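PDB 7EHP: chitin oligosaccahride binding protein NagB1 from Paenibacillus sp. FPU-7, which binds short chitin oligosaccharides, N,N'-diacetylchitobiose and its trisaccharide homologue, probably as the extracellular solute-binding component of a sugar uptake system. Local coordinates for residues 121-126 with 339-344; 127-130 with 136-139; 141-146 with 237-242; 158-163 with 205-210; 169-174 with 265-270. All coordinates share one frame; numbering follows the deposited sequence.

In the fold
The five contacts gather in one region of a two-lobed solute-binding fold, where helices and loops cover a branched mixed sheet. Contact 1 joins strand 109-125 to helix 336-344 late in the chain, and the loop it closes encloses the other four. Contact 2 comes straight after that strand, and its centre is about 7 Å from that of contact 3, which packs helix 140-152 on strand 237-243. Contacts 3, 4 and 5 have centres about 11 Å apart from one another; contact 5 crosses both of the others along the chain. Distant parts of the sequence are thus knitted together, the side chains of Thr174 and Met341 lying about 10 and 11 Å from a bound N-acetylglucosamine.

Contact 1. Residues 121-126 with 339-344; sequences GVFYNK and REMIQA
Lys126 and Glu340 reach toward each other from opposite directions and close a salt bridge, NZ to OE2 at 2.7 Å, on the syn lone pair of the carboxylate. The lysine chain bends near its end (chi3 148°, chi4 49°), which turns NZ so that it also donates to Tyr124 OH at 2.9 Å. Tyr124 runs across the glutamate at about a right angle, with ring and carboxylate planes 30° apart and CE1 4.0 Å from Glu340 OE1. A water 2.5 Å from Tyr124 OH gives a weak bond to OE1, so that ammonium, phenol, water and carboxylate form a closed polar circuit. On the other side of the strand, Met341 lies obliquely against Phe123, and Phe264 of strand 262-265 packs against both. Phe264 N is a further donor to Glu340 OE1. A methionine in place of Lys126 would probably leave OE2 of the glutamate without its charged mate and Tyr124 OH without the ammonium donor. With separate donors on its two oxygens, the carboxylate is restrained in rotation, and the nearby lysine is likely to favour the ionised carboxylate while tying helix 336-344 to the start of helix 126-132, just past strand 109-125.

Contact 2. Residues 127-130 with 136-139; sequences QIFK and VPRR
Phe129 points its ring edge at the main chain entering Pro137. CE2 lies 3.9 Å from Pro137 CD and 4.3 Å from Val136 CA, both close to the plane of the benzene ring, and the two side chains run at about a right angle. Val136 takes part through its backbone carbon, since its CB points away from the helix. The contact is wholly apolar. The phenylalanine CG sits beside its own backbone N and anti to the carbonyl carbon (chi1 -84°), a setting that sends the ring off helix 126-132 toward the returning loop.

In the next shell, the ring of Tyr124 meets that of Phe129 with the planes about 50° apart, while Val134 packs on Phe129 from within the connection. Phe265 touches both Val136 and Pro137. The helix that carries Phe129 is capped at its start by Asn125, whose OD1 accepts from Ile128 N. At the far end of the loop Arg139 occupies the N-cap position of helix 140-152, and its backbone N donates to Asp142 OD2. The contact therefore closes the short loop between two successive helices. Val146 of helix 140-152 packs on both Phe129 and Pro137, and Ala238 and Met239 of strand 237-243 lie against Phe129, which places the ring between helix and sheet.

Contact 3. Residues 141-146 with 237-242; sequences EDLMDV and AAMMFD
Between Leu143, Val146 and Met239 all groups are aliphatic or thioether, but one ring borders their meeting point. Met239 CE stands over one face of Phe158, 3.8 Å from its CZ, and the methyl of Met171 covers the opposite face. Leu143 CD1 comes in near the rim, also 3.8 Å from Phe158 CZ.

Across the contact itself Met239 is the one strand residue whose side chain touches the helix segment. Its CE lies 3.9 Å from Leu143 CD1 and 4.0 Å from Val146 CG1, and its SD is 3.9 Å from the same leucine methyl. The methionine chain runs out from the strand and then bends about its CG-SD bond (chi3 -82°), a turn that brings the terminal methyl against two residues one helical turn apart. Both pairs of side chains meet at a slant.

This is the packing of helix 140-152 on the sheet of an alpha/beta lobe, as in the periplasmic-binding-protein fold. The helix leads into strand 156-159, which runs parallel to strand 237-243, while strand 109-125 flanks the latter antiparallel. Backbone bonds of Met239 with Ala159 and of Met240 with Phe123 tie the middle strand to its two neighbours. Leu143 comes from the helix with CG swung opposite the backbone N (chi1 -175°), and its end draws closer to the strand than its CB direction suggests. Phe267 and Pro268 pack against it from a loop, and Val122 touches Met239 from strand 109-125.

Contact 4. Residues 158-163 with 205-210; sequences FAFASS and KRYDTL
Tyr207 meets Phe160 from a helix held by regular main-chain bonds, among them Thr209 N to Lys205 O at 2.9 Å. Helix 198-213 belongs here to an alpha/beta lobe, as expected for the solute-binding-protein fold, and it lies alongside the chain that leaves strand 156-159 after turning a corner at Phe158. Two pairs of side chains bridge the gap, each with an aromatic ring.

The tyrosine extends with CG anti to its backbone N (chi1 -174°), and its OH comes 3.2 Å from Phe160 CZ, oblique to the ring. The two side chains stand at about a right angle. The ring carbons Phe160 CZ and Tyr207 CZ are 4.4 Å apart, and the rings approach obliquely rather than as a stack. The backbone N of Phe160 bonds to Gln217 OE1, and Ile373 of helix 359-373 touches its side chain. Met369 of that helix and Ala168 and Leu175 of helix 165-180 press on Tyr207, so that its ring is buried among three helices.

One turn along helix 198-213, Leu210 reaches Phe158, its CD1 lying oblique to the ring. This second pair is looser, and the nearest CA atoms of the two segments, those of Phe158 and Leu210, are 9.0 Å apart. Its closest approach is between Phe158 CE2 and Leu210 CD1, at 4.4 Å.

Contact 5. Residues 169-174 with 265-270; sequences NMMLNT and FSFPDV
A Met-aromatic contact sets this meeting apart: the sulfur of Met171 lies 5.2 Å from the centroid of the Phe267 ring, 59° off its normal, an oblique approach in which SD looks at the ring from beyond its rim. The methionine and phenylalanine side chains run at about a right angle, and both SD and CG of Met171 are 4.1 Å from Phe267 CE1. Met171 can reach so far because its first torsion (chi1 -172°) turns CG directly away from the backbone N, which carries the chain off helix 165-180 toward the loop.

Thr174, one helical turn on, uses its methyl. CG2 packs 3.8 Å from Phe267 CB and slightly farther from CG, again at a slant, while the OG1 branch is turned toward Phe241 of the sheet. Both helix residues lie on the same side of the Phe267 plane. On the other side its own neighbour Pro268 rests CD 3.4 Å above the ring, displaced toward the rim, so the phenyl group is held between the loop's proline and the helix.

The loop is also gripped by polar bonds: Arg178 of the same helix donates to the carbonyls of Phe267 and Pro268. The side chain of Thr174 is about 10 Å from a bound N-acetylglucosamine, close to the sugar site without reaching it. Helix 165-180 is backed by Leu210 of helix 198-213, which packs on Met171, and by Phe241 of strand 237-243, which touches Met171 and Thr174. On the loop, Phe267 also meets Val122 of strand 109-125, and Val270 touches Arg206 of helix 198-213.

Contact 1. Residues 121-126 with 339-344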
# COMPACT_ATOMS: atom_id res chain seq x y z
N GLY A 121 -7.31 1.16 -5.81
CA GLY A 121 -8.48 1.64 -6.51
C GLY A 121 -9.70 0.99 -5.91
O GLY A 121 -9.68 0.59 -4.74
N VAL A 122 -10.76 0.84 -6.70
CA VAL A 122 -12.06 0.44 -6.19
C VAL A 122 -12.30 -1.00 -6.61
O VAL A 122 -12.43 -1.30 -7.80
CB VAL A 122 -13.17 1.36 -6.71
CG1 VAL A 122 -14.50 1.00 -6.07
CG2 VAL A 122 -12.80 2.82 -6.44
N PHE A 123 -12.34 -1.89 -5.62
CA PHE A 123 -12.93 -3.21 -5.81
C PHE A 123 -14.44 -3.07 -5.88
O PHE A 123 -15.04 -2.27 -5.16
CB PHE A 123 -12.53 -4.15 -4.68
CG PHE A 123 -11.06 -4.52 -4.67
CD1 PHE A 123 -10.11 -3.64 -4.18
CD2 PHE A 123 -10.63 -5.76 -5.15
CE1 PHE A 123 -8.77 -3.96 -4.17
CE2 PHE A 123 -9.28 -6.09 -5.14
CZ PHE A 123 -8.36 -5.18 -4.63
N TYR A 124 -15.09 -3.88 -6.72
CA TYR A 124 -16.54 -3.80 -6.73
C TYR A 124 -17.15 -5.17 -6.96
O TYR A 124 -16.50 -6.11 -7.43
CB TYR A 124 -17.04 -2.78 -7.77
CG TYR A 124 -16.96 -3.23 -9.21
CD1 TYR A 124 -15.72 -3.37 -9.87
CD2 TYR A 124 -18.13 -3.49 -9.93
CE1 TYR A 124 -15.66 -3.77 -11.19
CE2 TYR A 124 -18.08 -3.89 -11.26
CZ TYR A 124 -16.85 -4.03 -11.88
OH TYR A 124 -16.83 -4.42 -13.19
N ASN A 125 -18.43 -5.29 -6.60
CA ASN A 125 -19.18 -6.52 -6.74
C ASN A 125 -20.02 -6.43 -8.01
O ASN A 125 -21.00 -5.67 -8.06
CB ASN A 125 -20.03 -6.76 -5.49
CG ASN A 125 -20.81 -8.06 -5.55
OD1 ASN A 125 -21.20 -8.51 -6.63
ND2 ASN A 125 -21.04 -8.68 -4.38
N LYS A 126 -19.65 -7.21 -9.02
CA LYS A 126 -20.34 -7.20 -10.31
C LYS A 126 -21.80 -7.61 -10.17
O LYS A 126 -22.66 -7.15 -10.93
CB LYS A 126 -19.63 -8.12 -11.30
CG LYS A 126 -18.29 -7.61 -11.86
CD LYS A 126 -17.48 -8.79 -12.42
CE LYS A 126 -16.62 -8.40 -13.60
NZ LYS A 126 -15.83 -7.18 -13.33
N ARG A 339 -6.63 -9.31 -14.17
CA ARG A 339 -6.56 -8.63 -15.47
C ARG A 339 -7.01 -7.19 -15.31
O ARG A 339 -6.36 -6.26 -15.81
CB ARG A 339 -7.45 -9.28 -16.54
CG ARG A 339 -7.01 -10.52 -17.36
CD ARG A 339 -5.95 -10.10 -18.41
NE ARG A 339 -5.91 -10.90 -19.65
CZ ARG A 339 -5.25 -12.04 -19.80
NH1 ARG A 339 -5.27 -12.69 -20.97
NH2 ARG A 339 -4.68 -12.61 -18.75
N GLU A 340 -8.14 -7.00 -14.62
CA GLU A 340 -8.72 -5.68 -14.47
C GLU A 340 -7.77 -4.74 -13.73
O GLU A 340 -7.74 -3.55 -14.03
CB GLU A 340 -10.07 -5.80 -13.75
CG GLU A 340 -11.15 -6.42 -14.63
CD GLU A 340 -12.50 -6.55 -13.94
OE1 GLU A 340 -12.75 -5.84 -12.94
OE2 GLU A 340 -13.32 -7.37 -14.40
N MET A 341 -6.98 -5.26 -12.79
CA MET A 341 -5.97 -4.44 -12.13
C MET A 341 -4.79 -4.12 -13.05
O MET A 341 -4.28 -2.99 -13.03
CB MET A 341 -5.46 -5.14 -10.88
CG MET A 341 -6.39 -5.08 -9.72
SD MET A 341 -5.76 -6.20 -8.46
CE MET A 341 -6.64 -5.54 -7.13
N ILE A 342 -4.30 -5.10 -13.81
CA ILE A 342 -3.23 -4.83 -14.77
C ILE A 342 -3.71 -3.87 -15.84
O ILE A 342 -3.00 -2.93 -16.23
CB ILE A 342 -2.72 -6.15 -15.38
CG1 ILE A 342 -1.93 -6.95 -14.35
CG2 ILE A 342 -1.84 -5.87 -16.60
CD1 ILE A 342 -0.81 -6.13 -13.70
N GLN A 343 -4.93 -4.09 -16.32
CA GLN A 343 -5.62 -3.15 -17.19
C GLN A 343 -5.60 -1.74 -16.61
O GLN A 343 -5.14 -0.79 -17.24
CB GLN A 343 -7.05 -3.67 -17.39
CG GLN A 343 -8.00 -2.88 -18.23
CD GLN A 343 -9.40 -3.51 -18.21
OE1 GLN A 343 -9.63 -4.52 -17.52
NE2 GLN A 343 -10.33 -2.92 -18.95
N ALA A 344 -6.08 -1.59 -15.36
CA ALA A 344 -6.16 -0.27 -14.75
C ALA A 344 -4.79 0.32 -14.45
O ALA A 344 -4.68 1.53 -14.26
CB ALA A 344 -6.99 -0.31 -13.47
O HOH W 1 -14.83 -3.99 -14.56

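Contact 2. Residues 127-130 with 136-139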
# COMPACT_ATOMS: atom_id res chain seq x y z
N GLN A 127 -22.11 -8.49 -9.21
CA GLN A 127 -23.50 -8.92 -9.04
C GLN A 127 -24.35 -7.87 -8.33
O GLN A 127 -25.55 -7.74 -8.63
CB GLN A 127 -23.55 -10.26 -8.31
CG GLN A 127 -24.92 -10.63 -7.72
CD GLN A 127 -26.00 -10.91 -8.78
OE1 GLN A 127 -25.71 -11.45 -9.86
NE2 GLN A 127 -27.24 -10.53 -8.48
N ILE A 128 -23.77 -7.10 -7.40
CA ILE A 128 -24.52 -6.00 -6.81
C ILE A 128 -24.77 -4.91 -7.84
O ILE A 128 -25.87 -4.35 -7.92
CB ILE A 128 -23.82 -5.45 -5.56
CG1 ILE A 128 -23.85 -6.47 -4.42
CG2 ILE A 128 -24.52 -4.20 -5.05
CD1 ILE A 128 -23.01 -6.05 -3.22
N PHE A 129 -23.77 -4.60 -8.67
CA PHE A 129 -23.97 -3.61 -9.73
C PHE A 129 -25.07 -4.04 -10.69
O PHE A 129 -25.91 -3.23 -11.09
CB PHE A 129 -22.67 -3.34 -10.49
CG PHE A 129 -21.77 -2.33 -9.82
CD1 PHE A 129 -21.63 -2.30 -8.44
CD2 PHE A 129 -21.04 -1.44 -10.59
CE1 PHE A 129 -20.79 -1.38 -7.84
CE2 PHE A 129 -20.21 -0.51 -10.00
CZ PHE A 129 -20.08 -0.48 -8.62
N LYS A 130 -25.08 -5.32 -11.07
CA LYS A 130 -26.17 -5.85 -11.89
C LYS A 130 -27.52 -5.64 -11.22
O LYS A 130 -28.49 -5.17 -11.85
CB LYS A 130 -25.93 -7.34 -12.18
CG LYS A 130 -27.03 -8.04 -12.99
CD LYS A 130 -26.89 -9.58 -12.91
CE LYS A 130 -28.04 -10.32 -13.59
NZ LYS A 130 -29.35 -9.64 -13.37
N VAL A 136 -20.05 0.56 -14.46
CA VAL A 136 -18.88 1.05 -13.73
C VAL A 136 -18.84 2.57 -13.80
O VAL A 136 -18.95 3.13 -14.91
CB VAL A 136 -17.58 0.43 -14.30
CG1 VAL A 136 -16.35 1.21 -13.85
CG2 VAL A 136 -17.49 -1.03 -13.88
N PRO A 137 -18.70 3.28 -12.68
CA PRO A 137 -18.75 4.75 -12.72
C PRO A 137 -17.41 5.31 -13.15
O PRO A 137 -16.37 5.00 -12.57
CB PRO A 137 -19.08 5.13 -11.27
CG PRO A 137 -18.34 4.03 -10.48
CD PRO A 137 -18.62 2.78 -11.29
N ARG A 138 -17.43 6.14 -14.19
CA ARG A 138 -16.19 6.70 -14.71
C ARG A 138 -15.95 8.14 -14.28
O ARG A 138 -14.83 8.64 -14.42
CB ARG A 138 -16.13 6.61 -16.23
CG ARG A 138 -15.40 5.35 -16.71
CD ARG A 138 -14.18 5.00 -15.82
NE ARG A 138 -12.91 5.54 -16.32
CZ ARG A 138 -12.42 6.75 -16.05
NH1 ARG A 138 -13.08 7.57 -15.25
NH2 ARG A 138 -11.27 7.13 -16.57
N ARG A 139 -16.96 8.83 -13.74
CA ARG A 139 -16.75 10.19 -13.28
C ARG A 139 -17.51 10.36 -11.97
O ARG A 139 -18.28 9.48 -11.57
CB ARG A 139 -17.19 11.21 -14.33
CG ARG A 139 -16.30 11.22 -15.55
CD ARG A 139 -16.46 12.50 -16.35
NE ARG A 139 -17.85 12.67 -16.78
CZ ARG A 139 -18.43 13.84 -17.02
NH1 ARG A 139 -17.76 14.97 -16.90
NH2 ARG A 139 -19.69 13.87 -17.39

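Contact 3. Residues 141-146 with 237-242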
# COMPACT_ATOMS: atom_id res chain seq x y z
N GLU A 141 -20.07 12.18 -10.92
CA GLU A 141 -21.53 12.16 -10.86
C GLU A 141 -22.07 10.75 -11.09
O GLU A 141 -23.13 10.41 -10.56
CB GLU A 141 -22.12 13.15 -11.88
CG GLU A 141 -21.94 14.61 -11.46
CD GLU A 141 -22.50 14.92 -10.07
OE1 GLU A 141 -23.65 14.50 -9.78
OE2 GLU A 141 -21.79 15.58 -9.26
N ASP A 142 -21.35 9.91 -11.84
CA ASP A 142 -21.71 8.50 -11.92
C ASP A 142 -21.56 7.84 -10.55
O ASP A 142 -22.44 7.09 -10.11
CB ASP A 142 -20.83 7.75 -12.93
CG ASP A 142 -20.78 8.42 -14.31
OD1 ASP A 142 -21.85 8.69 -14.87
OD2 ASP A 142 -19.65 8.61 -14.84
N LEU A 143 -20.45 8.11 -9.87
CA LEU A 143 -20.20 7.49 -8.56
C LEU A 143 -21.31 7.81 -7.58
O LEU A 143 -21.78 6.93 -6.85
CB LEU A 143 -18.85 7.97 -8.02
CG LEU A 143 -18.33 7.36 -6.71
CD1 LEU A 143 -18.42 5.84 -6.72
CD2 LEU A 143 -16.88 7.81 -6.47
N MET A 144 -21.75 9.07 -7.56
CA MET A 144 -22.82 9.49 -6.66
C MET A 144 -24.10 8.69 -6.91
O MET A 144 -24.77 8.26 -5.98
CB MET A 144 -23.07 10.99 -6.86
CG MET A 144 -21.94 11.92 -6.40
SD MET A 144 -21.15 11.51 -4.84
CE MET A 144 -22.39 12.15 -3.77
N ASP A 145 -24.43 8.48 -8.19
CA ASP A 145 -25.60 7.68 -8.55
C ASP A 145 -25.46 6.23 -8.07
O ASP A 145 -26.38 5.66 -7.47
CB ASP A 145 -25.79 7.75 -10.07
CG ASP A 145 -26.98 6.97 -10.55
OD1 ASP A 145 -28.12 7.29 -10.14
OD2 ASP A 145 -26.76 6.02 -11.35
N VAL A 146 -24.29 5.63 -8.32
CA VAL A 146 -24.04 4.25 -7.89
C VAL A 146 -24.18 4.14 -6.38
O VAL A 146 -24.87 3.25 -5.86
CB VAL A 146 -22.65 3.80 -8.36
CG1 VAL A 146 -22.21 2.52 -7.65
CG2 VAL A 146 -22.64 3.62 -9.87
N ALA A 237 -21.19 -4.79 0.94
CA ALA A 237 -20.82 -3.50 0.38
C ALA A 237 -20.65 -3.64 -1.12
O ALA A 237 -20.13 -4.65 -1.60
CB ALA A 237 -19.53 -2.97 1.00
N ALA A 238 -21.08 -2.61 -1.86
CA ALA A 238 -20.96 -2.63 -3.31
C ALA A 238 -19.52 -2.41 -3.77
O ALA A 238 -19.12 -2.91 -4.83
CB ALA A 238 -21.88 -1.57 -3.93
N MET A 239 -18.74 -1.66 -3.00
CA MET A 239 -17.41 -1.25 -3.40
C MET A 239 -16.52 -1.23 -2.16
O MET A 239 -17.00 -1.24 -1.02
CB MET A 239 -17.40 0.14 -4.07
CG MET A 239 -18.33 0.29 -5.27
SD MET A 239 -18.32 1.98 -5.91
CE MET A 239 -19.50 2.69 -4.75
N MET A 240 -15.22 -1.17 -2.41
CA MET A 240 -14.20 -1.04 -1.37
C MET A 240 -12.96 -0.45 -2.02
O MET A 240 -12.40 -1.08 -2.92
CB MET A 240 -13.86 -2.39 -0.76
CG MET A 240 -12.70 -2.34 0.22
SD MET A 240 -12.44 -3.94 0.99
CE MET A 240 -11.51 -4.79 -0.31
N PHE A 241 -12.51 0.71 -1.55
CA PHE A 241 -11.23 1.25 -2.01
C PHE A 241 -10.11 0.57 -1.22
O PHE A 241 -10.11 0.60 0.01
CB PHE A 241 -11.18 2.77 -1.83
CG PHE A 241 -10.02 3.43 -2.51
CD1 PHE A 241 -8.75 3.37 -1.97
CD2 PHE A 241 -10.19 4.14 -3.70
CE1 PHE A 241 -7.66 3.97 -2.60
CE2 PHE A 241 -9.09 4.76 -4.34
CZ PHE A 241 -7.83 4.67 -3.79
N ASP A 242 -9.15 -0.01 -1.93
CA ASP A 242 -8.11 -0.80 -1.28
C ASP A 242 -6.94 -0.99 -2.25
O ASP A 242 -7.02 -0.64 -3.43
CB ASP A 242 -8.65 -2.15 -0.80
CG ASP A 242 -7.97 -2.65 0.46
OD1 ASP A 242 -6.83 -2.19 0.73
OD2 ASP A 242 -8.56 -3.50 1.17

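Contact 4. Residues 158-163 with 205-210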
# COMPACT_ATOMS: atom_id res chain seq x y z
N PHE A 158 -19.29 2.07 0.13
CA PHE A 158 -17.86 1.78 0.25
C PHE A 158 -17.63 1.09 1.59
O PHE A 158 -17.72 1.74 2.64
CB PHE A 158 -17.01 3.06 0.19
CG PHE A 158 -16.82 3.63 -1.19
CD1 PHE A 158 -15.90 3.08 -2.06
CD2 PHE A 158 -17.52 4.76 -1.59
CE1 PHE A 158 -15.72 3.60 -3.33
CE2 PHE A 158 -17.34 5.31 -2.86
CZ PHE A 158 -16.44 4.73 -3.73
N ALA A 159 -17.32 -0.21 1.55
CA ALA A 159 -16.79 -0.87 2.74
C ALA A 159 -15.56 -0.10 3.22
O ALA A 159 -14.70 0.27 2.41
CB ALA A 159 -16.41 -2.32 2.42
N PHE A 160 -15.48 0.14 4.53
CA PHE A 160 -14.53 1.13 5.03
C PHE A 160 -14.30 0.94 6.53
O PHE A 160 -15.26 0.87 7.30
CB PHE A 160 -15.04 2.56 4.70
CG PHE A 160 -14.13 3.67 5.17
CD1 PHE A 160 -12.84 3.79 4.68
CD2 PHE A 160 -14.59 4.62 6.08
CE1 PHE A 160 -12.01 4.82 5.10
CE2 PHE A 160 -13.76 5.65 6.51
CZ PHE A 160 -12.46 5.75 6.01
N ALA A 161 -13.04 0.84 6.93
CA ALA A 161 -12.70 0.68 8.34
C ALA A 161 -11.54 1.60 8.64
O ALA A 161 -10.55 1.59 7.91
CB ALA A 161 -12.35 -0.78 8.63
N SER A 162 -11.64 2.41 9.71
CA SER A 162 -10.66 3.46 9.95
C SER A 162 -10.06 3.46 11.36
O SER A 162 -9.40 4.43 11.74
CB SER A 162 -11.27 4.84 9.68
OG SER A 162 -12.37 5.06 10.55
N SER A 163 -10.22 2.39 12.14
CA SER A 163 -9.48 2.28 13.39
C SER A 163 -7.96 2.30 13.14
O SER A 163 -7.21 2.92 13.91
CB SER A 163 -9.89 1.00 14.12
OG SER A 163 -9.29 0.96 15.40
N LYS A 205 -12.80 17.92 0.62
CA LYS A 205 -14.23 18.18 0.76
C LYS A 205 -15.05 17.11 0.05
O LYS A 205 -16.17 16.79 0.49
CB LYS A 205 -14.58 19.58 0.22
CG LYS A 205 -14.08 20.71 1.11
CD LYS A 205 -14.55 22.08 0.62
CE LYS A 205 -13.63 22.61 -0.47
NZ LYS A 205 -13.55 24.09 -0.43
N ARG A 206 -14.49 16.53 -1.01
CA ARG A 206 -15.18 15.43 -1.70
C ARG A 206 -15.22 14.20 -0.82
O ARG A 206 -16.21 13.47 -0.80
CB ARG A 206 -14.47 15.11 -3.01
CG ARG A 206 -14.82 16.08 -4.12
CD ARG A 206 -13.94 15.86 -5.33
NE ARG A 206 -14.12 16.92 -6.32
CZ ARG A 206 -15.16 17.01 -7.14
NH1 ARG A 206 -16.13 16.09 -7.09
NH2 ARG A 206 -15.24 18.02 -8.00
N TYR A 207 -14.11 13.93 -0.14
CA TYR A 207 -14.05 12.84 0.82
C TYR A 207 -15.07 13.06 1.93
O TYR A 207 -15.81 12.14 2.30
CB TYR A 207 -12.63 12.78 1.38
CG TYR A 207 -12.29 11.63 2.31
CD1 TYR A 207 -12.69 11.64 3.65
CD2 TYR A 207 -11.50 10.57 1.86
CE1 TYR A 207 -12.34 10.58 4.51
CE2 TYR A 207 -11.15 9.53 2.71
CZ TYR A 207 -11.55 9.53 4.02
OH TYR A 207 -11.16 8.47 4.83
N ASP A 208 -15.11 14.28 2.48
CA ASP A 208 -16.08 14.63 3.52
C ASP A 208 -17.52 14.46 3.03
O ASP A 208 -18.40 14.06 3.79
CB ASP A 208 -15.84 16.06 3.99
CG ASP A 208 -16.38 16.33 5.40
OD1 ASP A 208 -16.52 15.38 6.21
OD2 ASP A 208 -16.65 17.50 5.71
N THR A 209 -17.77 14.76 1.75
CA THR A 209 -19.10 14.53 1.19
C THR A 209 -19.47 13.05 1.28
O THR A 209 -20.60 12.70 1.63
CB THR A 209 -19.17 15.03 -0.27
OG1 THR A 209 -19.22 16.47 -0.30
CG2 THR A 209 -20.39 14.48 -1.00
N LEU A 210 -18.51 12.17 0.99
CA LEU A 210 -18.76 10.74 1.15
C LEU A 210 -19.09 10.40 2.59
O LEU A 210 -19.95 9.55 2.87
CB LEU A 210 -17.52 9.95 0.68
CG LEU A 210 -17.17 10.04 -0.80
CD1 LEU A 210 -16.01 9.07 -1.09
CD2 LEU A 210 -18.36 9.71 -1.68

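Contact 5. Residues 169-174 with 265-270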
# COMPACT_ATOMS: atom_id res chain seq x y z
N ASN A 169 -6.46 7.07 4.70
CA ASN A 169 -5.68 7.90 3.79
C ASN A 169 -5.59 7.33 2.39
O ASN A 169 -5.13 8.04 1.48
CB ASN A 169 -4.28 8.12 4.37
CG ASN A 169 -4.31 9.06 5.54
OD1 ASN A 169 -5.31 9.75 5.75
ND2 ASN A 169 -3.25 9.07 6.33
N MET A 170 -6.05 6.10 2.17
CA MET A 170 -5.91 5.47 0.86
C MET A 170 -6.80 6.22 -0.14
O MET A 170 -6.29 6.90 -1.05
CB MET A 170 -6.28 3.98 0.95
CG MET A 170 -5.04 3.11 1.25
SD MET A 170 -5.30 1.33 1.09
CE MET A 170 -6.63 0.97 2.24
N MET A 171 -8.11 6.16 0.04
CA MET A 171 -8.99 6.89 -0.88
C MET A 171 -8.72 8.39 -0.83
O MET A 171 -8.87 9.07 -1.85
CB MET A 171 -10.46 6.60 -0.57
CG MET A 171 -11.37 7.20 -1.63
SD MET A 171 -13.10 7.34 -1.19
CE MET A 171 -13.61 5.63 -1.17
N LEU A 172 -8.32 8.90 0.33
CA LEU A 172 -8.01 10.32 0.43
C LEU A 172 -6.88 10.69 -0.50
O LEU A 172 -6.89 11.76 -1.11
CB LEU A 172 -7.70 10.69 1.88
CG LEU A 172 -7.33 12.12 2.27
CD1 LEU A 172 -8.54 13.08 2.10
CD2 LEU A 172 -6.79 12.17 3.69
N ASN A 173 -5.90 9.80 -0.64
CA ASN A 173 -4.65 10.10 -1.33
C ASN A 173 -5.08 10.56 -2.70
O ASN A 173 -4.68 11.58 -3.25
CB ASN A 173 -3.77 8.89 -1.81
CG ASN A 173 -2.35 9.32 -1.92
OD1 ASN A 173 -2.02 10.08 -1.03
ND2 ASN A 173 -1.77 9.38 -3.23
N THR A 174 -5.84 9.60 -3.24
CA THR A 174 -6.31 9.65 -4.64
C THR A 174 -7.31 10.77 -4.85
O THR A 174 -7.34 11.37 -5.93
CB THR A 174 -6.98 8.31 -5.02
OG1 THR A 174 -6.05 7.24 -5.14
CG2 THR A 174 -7.80 8.43 -6.33
N PHE A 265 -11.92 -1.21 -10.59
CA PHE A 265 -11.76 -0.11 -11.53
C PHE A 265 -11.01 1.04 -10.88
O PHE A 265 -11.04 1.22 -9.66
CB PHE A 265 -13.12 0.36 -12.11
CG PHE A 265 -14.13 0.76 -11.07
CD1 PHE A 265 -14.14 2.04 -10.55
CD2 PHE A 265 -15.09 -0.13 -10.64
CE1 PHE A 265 -15.08 2.42 -9.59
CE2 PHE A 265 -16.03 0.23 -9.69
CZ PHE A 265 -16.03 1.51 -9.17
N SER A 266 -10.34 1.83 -11.72
CA SER A 266 -9.71 3.05 -11.24
C SER A 266 -10.77 4.03 -10.74
O SER A 266 -11.91 4.05 -11.23
CB SER A 266 -8.88 3.68 -12.35
OG SER A 266 -8.32 4.92 -11.94
N PHE A 267 -10.40 4.83 -9.75
CA PHE A 267 -11.35 5.74 -9.12
C PHE A 267 -11.90 6.72 -10.15
O PHE A 267 -11.15 7.23 -10.98
CB PHE A 267 -10.68 6.52 -7.98
CG PHE A 267 -11.64 7.25 -7.12
CD1 PHE A 267 -12.30 6.59 -6.09
CD2 PHE A 267 -11.93 8.59 -7.37
CE1 PHE A 267 -13.21 7.27 -5.29
CE2 PHE A 267 -12.84 9.28 -6.59
CZ PHE A 267 -13.49 8.62 -5.55
N PRO A 268 -13.21 7.02 -10.12
CA PRO A 268 -13.78 7.96 -11.09
C PRO A 268 -13.01 9.28 -11.20
O PRO A 268 -12.41 9.76 -10.24
CB PRO A 268 -15.20 8.19 -10.56
CG PRO A 268 -15.53 6.91 -9.87
CD PRO A 268 -14.24 6.48 -9.21
N ASP A 269 -13.02 9.84 -12.41
CA ASP A 269 -12.48 11.17 -12.61
C ASP A 269 -13.40 12.21 -11.98
O ASP A 269 -14.59 11.97 -11.77
CB ASP A 269 -12.30 11.44 -14.09
CG ASP A 269 -11.08 10.74 -14.66
OD1 ASP A 269 -10.23 10.28 -13.86
OD2 ASP A 269 -10.98 10.64 -15.91
N VAL A 270 -12.83 13.38 -11.66
CA VAL A 270 -13.58 14.46 -11.02
C VAL A 270 -13.45 15.80 -11.74
O VAL A 270 -14.01 16.79 -11.27
CB VAL A 270 -13.18 14.62 -9.53
CG1 VAL A 270 -13.22 13.28 -8.80
CG2 VAL A 270 -11.83 15.29 -9.42